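Local coordinates for protein SmhB (Serratia marcescens, PDB 6ZZ5) that serves as the B component of the tripartite alpha-pore-forming toxin Smh, seen here in its soluble form, and probably helps to build the membrane pore, at residues D81-Q86 and T322-G327; R74-I79 and I330-M335; E62-D67 and G128-K133. One frame throughout, in Å; residues are numbered along the deposited sequence.

Interaction 1 (D81-Q86 and T322-G327). With EDO (1,2-ethanediol), chain I.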
loop_
_atom_site.group_PDB
_atom_site.type_symbol
_atom_site.label_atom_id
_atom_site.label_comp_id
_atom_site.label_asym_id
_atom_site.label_seq_id
_atom_site.Cartn_x
_atom_site.Cartn_y
_atom_site.Cartn_z
ATOM N N ASP A 81 1.422 20.714 -6.537
ATOM C CA ASP A 81 0.934 22.118 -6.510
ATOM C C ASP A 81 1.854 22.923 -5.587
ATOM O O ASP A 81 2.143 24.084 -5.938
ATOM C CB ASP A 81 -0.518 22.266 -6.091
ATOM C CG ASP A 81 -0.902 23.741 -5.976
ATOM O OD1 ASP A 81 -0.610 24.554 -6.929
ATOM O OD2 ASP A 81 -1.329 24.081 -4.886
ATOM N N TYR A 82 2.326 22.338 -4.495
ATOM C CA TYR A 82 3.274 23.031 -3.580
ATOM C C TYR A 82 4.539 23.429 -4.363
ATOM O O TYR A 82 4.930 24.582 -4.347
ATOM C CB TYR A 82 3.646 22.253 -2.305
ATOM C CG TYR A 82 4.753 23.023 -1.648
ATOM C CD1 TYR A 82 4.475 24.155 -0.900
ATOM C CD2 TYR A 82 6.069 22.762 -1.971
ATOM C CE1 TYR A 82 5.491 24.958 -0.410
ATOM C CE2 TYR A 82 7.099 23.574 -1.516
ATOM C CZ TYR A 82 6.805 24.703 -0.763
ATOM O OH TYR A 82 7.811 25.529 -0.343
ATOM N N PHE A 83 5.162 22.493 -5.076
ATOM C CA PHE A 83 6.448 22.714 -5.739
ATOM C C PHE A 83 6.242 23.606 -6.965
ATOM O O PHE A 83 7.167 24.377 -7.275
ATOM C CB PHE A 83 7.201 21.395 -5.961
ATOM C CG PHE A 83 7.881 20.940 -4.701
ATOM C CD1 PHE A 83 8.905 21.684 -4.133
ATOM C CD2 PHE A 83 7.418 19.831 -3.991
ATOM C CE1 PHE A 83 9.508 21.281 -2.943
ATOM C CE2 PHE A 83 8.014 19.456 -2.794
ATOM C CZ PHE A 83 9.052 20.176 -2.271
ATOM N N GLU A 84 5.102 23.534 -7.639
ATOM C CA GLU A 84 4.795 24.499 -8.720
ATOM C C GLU A 84 4.712 25.926 -8.122
ATOM O O GLU A 84 5.195 26.874 -8.719
ATOM C CB GLU A 84 3.517 24.122 -9.490
ATOM C CG GLU A 84 3.658 22.889 -10.352
ATOM C CD GLU A 84 4.586 23.032 -11.552
ATOM O OE1 GLU A 84 5.111 24.145 -11.760
ATOM O OE2 GLU A 84 4.741 22.018 -12.303
ATOM N N THR A 85 4.097 26.078 -6.973
ATOM C CA THR A 85 3.985 27.393 -6.297
ATOM C C THR A 85 5.399 27.822 -5.846
ATOM O O THR A 85 5.724 29.002 -5.989
ATOM C CB THR A 85 3.036 27.293 -5.116
ATOM O OG1 THR A 85 1.748 26.904 -5.612
ATOM C CG2 THR A 85 2.924 28.615 -4.404
ATOM N N GLN A 86 6.215 26.907 -5.361
ATOM C CA GLN A 86 7.591 27.240 -4.939
ATOM C C GLN A 86 8.360 27.690 -6.180
ATOM O O GLN A 86 9.094 28.681 -6.083
ATOM C CB GLN A 86 8.250 26.115 -4.174
ATOM C CG GLN A 86 9.568 26.546 -3.537
ATOM C CD GLN A 86 10.301 25.438 -2.827
ATOM O OE1 GLN A 86 9.952 25.080 -1.699
ATOM N NE2 GLN A 86 11.308 24.894 -3.490
ATOM N N THR A 322 12.902 19.742 -9.740
ATOM C CA THR A 322 12.510 19.158 -11.035
ATOM C C THR A 322 12.280 17.653 -10.846
ATOM O O THR A 322 11.327 17.112 -11.407
ATOM C CB THR A 322 13.548 19.458 -12.115
ATOM O OG1 THR A 322 13.420 20.870 -12.371
ATOM C CG2 THR A 322 13.243 18.666 -13.354
ATOM N N LYS A 323 13.108 17.021 -10.039
ATOM C CA LYS A 323 12.995 15.567 -9.788
ATOM C C LYS A 323 11.668 15.287 -9.058
ATOM O O LYS A 323 10.960 14.353 -9.411
ATOM C CB LYS A 323 14.246 15.113 -9.033
ATOM C CG LYS A 323 14.204 13.689 -8.464
ATOM C CD LYS A 323 15.474 13.355 -7.679
ATOM C CE LYS A 323 15.659 14.320 -6.517
ATOM N NZ LYS A 323 16.796 13.955 -5.645
ATOM N N VAL A 324 11.289 16.097 -8.085
ATOM C CA VAL A 324 10.032 15.916 -7.361
ATOM C C VAL A 324 8.875 16.150 -8.323
ATOM O O VAL A 324 7.903 15.332 -8.319
ATOM C CB VAL A 324 9.934 16.783 -6.105
ATOM C CG1 VAL A 324 8.604 16.542 -5.451
ATOM C CG2 VAL A 324 11.099 16.481 -5.177
ATOM N N LEU A 325 8.913 17.202 -9.127
ATOM C CA LEU A 325 7.793 17.463 -10.065
ATOM C C LEU A 325 7.638 16.303 -11.085
ATOM O O LEU A 325 6.492 15.854 -11.328
ATOM C CB LEU A 325 8.003 18.811 -10.769
ATOM C CG LEU A 325 7.717 20.045 -9.887
ATOM C CD1 LEU A 325 8.051 21.299 -10.649
ATOM C CD2 LEU A 325 6.269 20.098 -9.371
ATOM N N ASP A 326 8.730 15.849 -11.683
ATOM C CA ASP A 326 8.735 14.664 -12.592
ATOM C C ASP A 326 8.071 13.473 -11.867
ATOM O O ASP A 326 7.236 12.783 -12.489
ATOM C CB ASP A 326 10.160 14.304 -13.012
ATOM C CG ASP A 326 10.802 15.255 -13.998
ATOM O OD1 ASP A 326 10.099 16.153 -14.496
ATOM O OD2 ASP A 326 11.985 15.038 -14.337
ATOM N N GLY A 327 8.461 13.221 -10.627
ATOM C CA GLY A 327 7.916 12.116 -9.802
ATOM C C GLY A 327 6.423 12.238 -9.657
ATOM O O GLY A 327 5.716 11.239 -9.835
HETATM C C1 EDO I . 12.948 26.263 0.396
HETATM O O1 EDO I . 14.149 25.575 0.702
HETATM C C2 EDO I . 11.759 25.514 0.850
HETATM O O2 EDO I . 11.654 24.258 0.208
#
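Phe83 and Leu325 both hold CG opposite their own carbonyl carbon (chi1 -79° and -75°), which places each CG beside its backbone N, on a CB that already points to the other helix. Val324 instead turns CG1 opposite its backbone N, and this methyl is the one that reaches the Phe83 ring. It arrives obliquely, 3.8 Å from Phe83 CD2. Leu325 meets the same residue nearer its backbone, its CD2 lying 3.8 Å from Phe83 CB. On the outer flank Glu84, which also packs on Lys329, bends at CG and lays its carboxylate across the end of Leu325, with OE2 3.8 Å from Leu325 CD1. That is a van der Waals touch, and no hydrogen bond joins the two segments, whose axes run roughly antiparallel, at 144°.

What holds Phe83 from behind is Tyr82. Tyr82 CD2 stands 3.6 Å above the plane of the Phe83 ring, over its centre, while Phe83 CD2 lies at the edge of the Tyr82 ring, in its plane. Tyr82 is in turn pinned at its far end: its OH donates to Gln86 OE1 at 2.6 Å, in the carbonyl plane and on a lone pair. The same Gln86 OE1 accepts a second bond, of 2.7 Å, from O2 of the ethanediol, a probable crystallisation additive that also bonds to Glu291. Two donors thus grip one buried amide oxygen.

Around this pair the bundle closes on several sides. Helix 4-30 brings Thr5 against both Phe83 and Val324, Tyr82 packs on Val109 and Tyr116 of helix 99-151 and on Trp285, Leu288 and Leu292 of helix 252-300, and Val321, the first residue of helix 321-336, meets Phe83 and Gln86.

Interaction 2 (R74-I79 and I330-M335)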
loop_
_atom_site.group_PDB
_atom_site.type_symbol
_atom_site.label_atom_id
_atom_site.label_comp_id
_atom_site.label_asym_id
_atom_site.label_seq_id
_atom_site.Cartn_x
_atom_site.Cartn_y
_atom_site.Cartn_z
ATOM N N ARG A 74 -4.418 12.428 -3.836
ATOM C CA ARG A 74 -4.571 13.857 -3.544
ATOM C C ARG A 74 -3.240 14.395 -2.995
ATOM O O ARG A 74 -2.857 15.537 -3.388
ATOM C CB ARG A 74 -5.775 14.030 -2.621
ATOM C CG ARG A 74 -5.919 15.415 -2.037
ATOM C CD ARG A 74 -6.207 16.382 -3.145
ATOM N NE ARG A 74 -7.444 16.077 -3.844
ATOM C CZ ARG A 74 -7.827 16.676 -4.972
ATOM N NH1 ARG A 74 -8.987 16.359 -5.530
ATOM N NH2 ARG A 74 -7.043 17.585 -5.533
ATOM N N ASN A 75 -2.584 13.629 -2.100
ATOM C CA ASN A 75 -1.338 14.069 -1.458
ATOM C C ASN A 75 -0.331 14.320 -2.587
ATOM O O ASN A 75 0.416 15.314 -2.532
ATOM C CB ASN A 75 -0.779 13.054 -0.478
ATOM C CG ASN A 75 0.540 13.534 0.078
ATOM O OD1 ASN A 75 0.542 14.476 0.855
ATOM N ND2 ASN A 75 1.631 12.868 -0.274
ATOM N N VAL A 76 -0.268 13.435 -3.578
ATOM C CA VAL A 76 0.720 13.594 -4.675
ATOM C C VAL A 76 0.374 14.884 -5.434
ATOM O O VAL A 76 1.325 15.603 -5.830
ATOM C CB VAL A 76 0.752 12.364 -5.610
ATOM C CG1 VAL A 76 1.641 12.626 -6.789
ATOM C CG2 VAL A 76 1.164 11.106 -4.883
ATOM N N THR A 77 -0.882 15.131 -5.737
ATOM C CA THR A 77 -1.333 16.390 -6.396
ATOM C C THR A 77 -0.918 17.610 -5.543
ATOM O O THR A 77 -0.503 18.657 -6.085
ATOM C CB THR A 77 -2.858 16.399 -6.601
ATOM O OG1 THR A 77 -3.114 15.218 -7.368
ATOM C CG2 THR A 77 -3.351 17.651 -7.307
ATOM N N ASN A 78 -1.031 17.496 -4.234
ATOM C CA ASN A 78 -0.689 18.615 -3.301
ATOM C C ASN A 78 0.813 18.874 -3.362
ATOM O O ASN A 78 1.195 20.024 -3.342
ATOM C CB ASN A 78 -1.111 18.308 -1.859
ATOM C CG ASN A 78 -2.604 18.264 -1.691
ATOM O OD1 ASN A 78 -3.321 18.748 -2.560
ATOM N ND2 ASN A 78 -3.080 17.732 -0.574
ATOM N N ILE A 79 1.640 17.822 -3.403
ATOM C CA ILE A 79 3.097 17.985 -3.547
ATOM C C ILE A 79 3.332 18.734 -4.858
ATOM O O ILE A 79 4.127 19.650 -4.889
ATOM C CB ILE A 79 3.809 16.623 -3.499
ATOM C CG1 ILE A 79 3.603 15.985 -2.106
ATOM C CG2 ILE A 79 5.267 16.795 -3.859
ATOM C CD1 ILE A 79 4.243 14.659 -1.944
ATOM N N ILE A 330 4.755 11.181 -12.952
ATOM C CA ILE A 330 4.942 9.720 -13.249
ATOM C C ILE A 330 4.066 8.935 -12.276
ATOM O O ILE A 330 3.339 8.037 -12.727
ATOM C CB ILE A 330 6.404 9.302 -13.196
ATOM C CG1 ILE A 330 7.257 10.122 -14.174
ATOM C CG2 ILE A 330 6.528 7.800 -13.485
ATOM C CD1 ILE A 330 8.743 10.022 -13.896
ATOM N N ILE A 331 4.085 9.314 -11.020
ATOM C CA ILE A 331 3.305 8.610 -9.976
ATOM C C ILE A 331 1.830 8.710 -10.307
ATOM O O ILE A 331 1.132 7.654 -10.303
ATOM C CB ILE A 331 3.661 9.087 -8.563
ATOM C CG1 ILE A 331 5.072 8.627 -8.235
ATOM C CG2 ILE A 331 2.670 8.592 -7.546
ATOM C CD1 ILE A 331 5.608 9.234 -6.997
ATOM N N LYS A 332 1.332 9.900 -10.630
ATOM C CA LYS A 332 -0.117 9.986 -10.949
ATOM C C LYS A 332 -0.475 9.046 -12.113
ATOM O O LYS A 332 -1.546 8.377 -12.048
ATOM C CB LYS A 332 -0.497 11.444 -11.152
ATOM C CG LYS A 332 -0.574 12.201 -9.823
ATOM C CD LYS A 332 -0.602 13.717 -10.008
ATOM C CE LYS A 332 -1.812 14.142 -10.783
ATOM N NZ LYS A 332 -2.770 14.788 -9.887
ATOM N N GLN A 333 0.335 9.025 -13.160
ATOM C CA GLN A 333 0.105 8.174 -14.355
ATOM C C GLN A 333 0.141 6.696 -13.948
ATOM O O GLN A 333 -0.721 5.911 -14.358
ATOM C CB GLN A 333 1.169 8.425 -15.430
ATOM C CG GLN A 333 1.023 9.735 -16.194
ATOM C CD GLN A 333 2.097 9.812 -17.259
ATOM O OE1 GLN A 333 3.285 9.658 -16.978
ATOM N NE2 GLN A 333 1.680 9.956 -18.498
ATOM N N GLN A 334 1.135 6.299 -13.177
ATOM C CA GLN A 334 1.243 4.881 -12.714
ATOM C C GLN A 334 0.034 4.475 -11.878
ATOM O O GLN A 334 -0.435 3.377 -12.043
ATOM C CB GLN A 334 2.476 4.666 -11.855
ATOM C CG GLN A 334 3.720 4.770 -12.681
ATOM C CD GLN A 334 4.227 3.503 -13.316
ATOM O OE1 GLN A 334 3.605 2.429 -13.287
ATOM N NE2 GLN A 334 5.376 3.685 -13.957
ATOM N N MET A 335 -0.418 5.339 -10.973
ATOM C CA MET A 335 -1.531 5.025 -10.051
ATOM C C MET A 335 -2.830 4.933 -10.836
ATOM O O MET A 335 -3.656 4.091 -10.479
ATOM C CB MET A 335 -1.595 6.037 -8.903
ATOM C CG MET A 335 -0.352 5.891 -8.038
ATOM S SD MET A 335 -0.390 6.863 -6.533
ATOM C CE MET A 335 -1.397 5.736 -5.558
#
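No flat group lies between the two helices where Val76 and Thr77 meet Ile331 and Lys332. Branched and straight aliphatic chains make the contact, and the amide of Asn75 takes no part here; its OD1 is hydrogen-bonded to Trp285 NE1 of helix 252-300. The motif is an antiparallel helix pair at the side of the long helical bundle, with axes 10.2 Å apart at closest and at 159° to each other.

Val76 sits at the middle of the pairing and divides its two methyls. CG2 touches CG2 of Ile331 at 4.0 Å, an oblique meeting of two branches on the buried side, where Ser16 of helix 4-30 lies against both residues. CG1 faces the stem of Lys332, 3.8 Å from its CG, and there the two side chains run past each other in opposite directions.

Beyond Val76 the lysine chain heads for the more open flank and crosses the Thr77 side chain at about a right angle. Bends at chi3 (62°) and chi4 (107°, away from a staggered value) together bring NZ to Thr77 OG1. Arg74 NH2 stays 6.7 Å from Lys332 NZ, a distant like charge. The curl ends in a single polar link across the pair: Lys332 NZ donates to Thr77 OG1 at 2.6 Å, and that hydroxyl also makes a weak hydrogen bond with Ile73 O.

Interaction 3 (E62-D67 and G128-K133)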
loop_
_atom_site.group_PDB
_atom_site.type_symbol
_atom_site.label_atom_id
_atom_site.label_comp_id
_atom_site.label_asym_id
_atom_site.label_seq_id
_atom_site.Cartn_x
_atom_site.Cartn_y
_atom_site.Cartn_z
ATOM N N GLU A 62 -13.007 -2.073 1.222
ATOM C CA GLU A 62 -13.803 -1.046 0.487
ATOM C C GLU A 62 -13.500 0.330 1.091
ATOM O O GLU A 62 -13.384 1.329 0.343
ATOM C CB GLU A 62 -15.298 -1.350 0.584
ATOM C CG GLU A 62 -16.187 -0.349 -0.130
ATOM C CD GLU A 62 -16.187 -0.503 -1.638
ATOM O OE1 GLU A 62 -15.286 -1.224 -2.163
ATOM O OE2 GLU A 62 -17.075 0.125 -2.308
ATOM N N HIS A 63 -13.412 0.418 2.407
ATOM C CA HIS A 63 -13.126 1.721 3.074
ATOM C C HIS A 63 -11.743 2.229 2.606
ATOM O O HIS A 63 -11.594 3.402 2.231
ATOM C CB HIS A 63 -13.254 1.564 4.574
ATOM C CG HIS A 63 -12.890 2.803 5.315
ATOM N ND1 HIS A 63 -13.459 4.056 5.001
ATOM C CD2 HIS A 63 -12.020 2.998 6.328
ATOM C CE1 HIS A 63 -12.960 4.955 5.827
ATOM N NE2 HIS A 63 -12.066 4.318 6.640
ATOM N N TYR A 64 -10.744 1.356 2.588
ATOM C CA TYR A 64 -9.417 1.730 2.059
ATOM C C TYR A 64 -9.587 2.246 0.627
ATOM O O TYR A 64 -9.122 3.377 0.286
ATOM C CB TYR A 64 -8.384 0.594 2.110
ATOM C CG TYR A 64 -7.121 1.147 1.524
ATOM C CD1 TYR A 64 -6.272 1.930 2.289
ATOM C CD2 TYR A 64 -6.825 0.968 0.192
ATOM C CE1 TYR A 64 -5.172 2.543 1.710
ATOM C CE2 TYR A 64 -5.699 1.517 -0.377
ATOM C CZ TYR A 64 -4.902 2.355 0.378
ATOM O OH TYR A 64 -3.809 2.982 -0.170
ATOM N N LEU A 65 -10.217 1.430 -0.226
ATOM C CA LEU A 65 -10.220 1.672 -1.689
ATOM C C LEU A 65 -10.969 2.980 -1.967
ATOM O O LEU A 65 -10.496 3.745 -2.816
ATOM C CB LEU A 65 -10.868 0.509 -2.434
ATOM C CG LEU A 65 -10.046 -0.787 -2.479
ATOM C CD1 LEU A 65 -10.867 -1.936 -3.092
ATOM C CD2 LEU A 65 -8.790 -0.600 -3.325
ATOM N N LYS A 66 -12.110 3.193 -1.321
ATOM C CA LYS A 66 -13.061 4.252 -1.693
ATOM C C LYS A 66 -12.669 5.527 -0.958
ATOM O O LYS A 66 -12.855 6.641 -1.496
ATOM C CB LYS A 66 -14.522 3.833 -1.439
ATOM C CG LYS A 66 -15.092 2.781 -2.390
ATOM C CD LYS A 66 -14.951 3.079 -3.912
ATOM C CE LYS A 66 -15.251 1.919 -4.859
ATOM N NZ LYS A 66 -14.024 1.329 -5.469
ATOM N N ASP A 67 -12.140 5.428 0.250
ATOM C CA ASP A 67 -12.079 6.647 1.099
ATOM C C ASP A 67 -10.621 7.001 1.317
ATOM O O ASP A 67 -10.356 8.126 1.682
ATOM C CB ASP A 67 -12.837 6.458 2.421
ATOM C CG ASP A 67 -14.285 6.080 2.268
ATOM O OD1 ASP A 67 -14.962 6.681 1.407
ATOM O OD2 ASP A 67 -14.726 5.196 2.998
ATOM N N GLY A 128 -4.740 5.069 10.390
ATOM C CA GLY A 128 -4.530 4.663 11.789
ATOM C C GLY A 128 -5.783 4.027 12.379
ATOM O O GLY A 128 -5.690 2.948 13.010
ATOM N N SER A 129 -6.947 4.611 12.142
ATOM C CA SER A 129 -8.241 4.095 12.681
ATOM C C SER A 129 -8.553 2.759 11.997
ATOM O O SER A 129 -8.999 1.824 12.665
ATOM C CB SER A 129 -9.374 5.056 12.459
ATOM O OG SER A 129 -9.202 6.185 13.269
ATOM N N LEU A 130 -8.274 2.669 10.707
ATOM C CA LEU A 130 -8.564 1.452 9.921
ATOM C C LEU A 130 -7.631 0.333 10.403
ATOM O O LEU A 130 -8.112 -0.776 10.623
ATOM C CB LEU A 130 -8.401 1.716 8.430
ATOM C CG LEU A 130 -8.495 0.450 7.568
ATOM C CD1 LEU A 130 -9.870 -0.224 7.731
ATOM C CD2 LEU A 130 -8.155 0.740 6.124
ATOM N N ASN A 131 -6.348 0.640 10.603
ATOM C CA ASN A 131 -5.351 -0.302 11.169
ATOM C C ASN A 131 -5.866 -0.809 12.501
ATOM O O ASN A 131 -5.796 -2.021 12.743
ATOM C CB ASN A 131 -3.968 0.332 11.246
ATOM C CG ASN A 131 -2.899 -0.644 11.638
ATOM O OD1 ASN A 131 -2.863 -1.768 11.133
ATOM N ND2 ASN A 131 -1.989 -0.174 12.475
ATOM N N ASP A 132 -6.332 0.081 13.369
ATOM C CA ASP A 132 -6.798 -0.304 14.729
ATOM C C ASP A 132 -7.971 -1.278 14.601
ATOM O O ASP A 132 -7.948 -2.346 15.266
ATOM C CB ASP A 132 -7.161 0.917 15.585
ATOM C CG ASP A 132 -5.935 1.756 15.918
ATOM O OD1 ASP A 132 -4.834 1.218 15.787
ATOM O OD2 ASP A 132 -6.107 2.962 16.283
ATOM N N LYS A 133 -8.959 -0.979 13.760
ATOM C CA LYS A 133 -10.137 -1.864 13.608
ATOM C C LYS A 133 -9.676 -3.229 13.049
ATOM O O LYS A 133 -10.196 -4.249 13.501
ATOM C CB LYS A 133 -11.154 -1.256 12.658
ATOM C CG LYS A 133 -11.791 0.009 13.181
ATOM C CD LYS A 133 -12.765 0.600 12.175
ATOM C CE LYS A 133 -13.119 2.034 12.499
ATOM N NZ LYS A 133 -14.551 2.279 12.229
#
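Leu130 makes the apolar contact by itself. It holds CG opposite its backbone N (chi1 172°), which carries both methyls toward helix 44-92 and splits them between His63 and Tyr64. CD1 lies at the edge of the His63 ring, near its plane and 4.1 Å from His63 CD2. The other methyl, Leu130 CD2, touches Tyr64 CB at 4.0 Å and lies beyond the edge of that ring, near its plane. His60 and Ile68, four residues before and after Tyr64, extend the patch.

No hydrogen bond crosses between the segments; the polar one beside the contact runs from His63 ND1 to Asp67 OD2, 2.6 Å long with an N-H...O angle of 151°, across a wider pi-type turn at 64-67. OD2 offers its anti lone pair and lies 13° out of the imidazole plane. The ring of Tyr64 leads away, and its OH is hydrogen-bonded to Gln69 OE1, while Asn131 bonds to Gln268 and Gln272 of helix 252-300.

The contact between these segments is apolar, while the aspartate fixes the rotation of the imidazole and keeps the hydrogen on ND1. Its negative charge would probably ease protonation of His63, which Lys133 NZ, 6.4 Å from NE2, may partly offset.

Overall arrangement
Helix 44-92 takes part in all three contacts. Interactions 1 and 2 tie it to the same partner, helix 321-336, with centres 11 Å apart, and they touch through Val324 CG1 and Ile79 CG2, forming one continuous seam. Interaction 3 lies about 29 Å from interaction 1 and 20 Å from interaction 2 between centres, and joins the helix to 99-151 instead. Interactions 1 and 3 are buried and neither has a hydrogen bond between its segments; an aromatic ring lines the first, which has an exposed glutamate at its rim, and one branching leucine carries the third. Interaction 2 is only partly buried, and it alone adds a hydrogen bond between its helices.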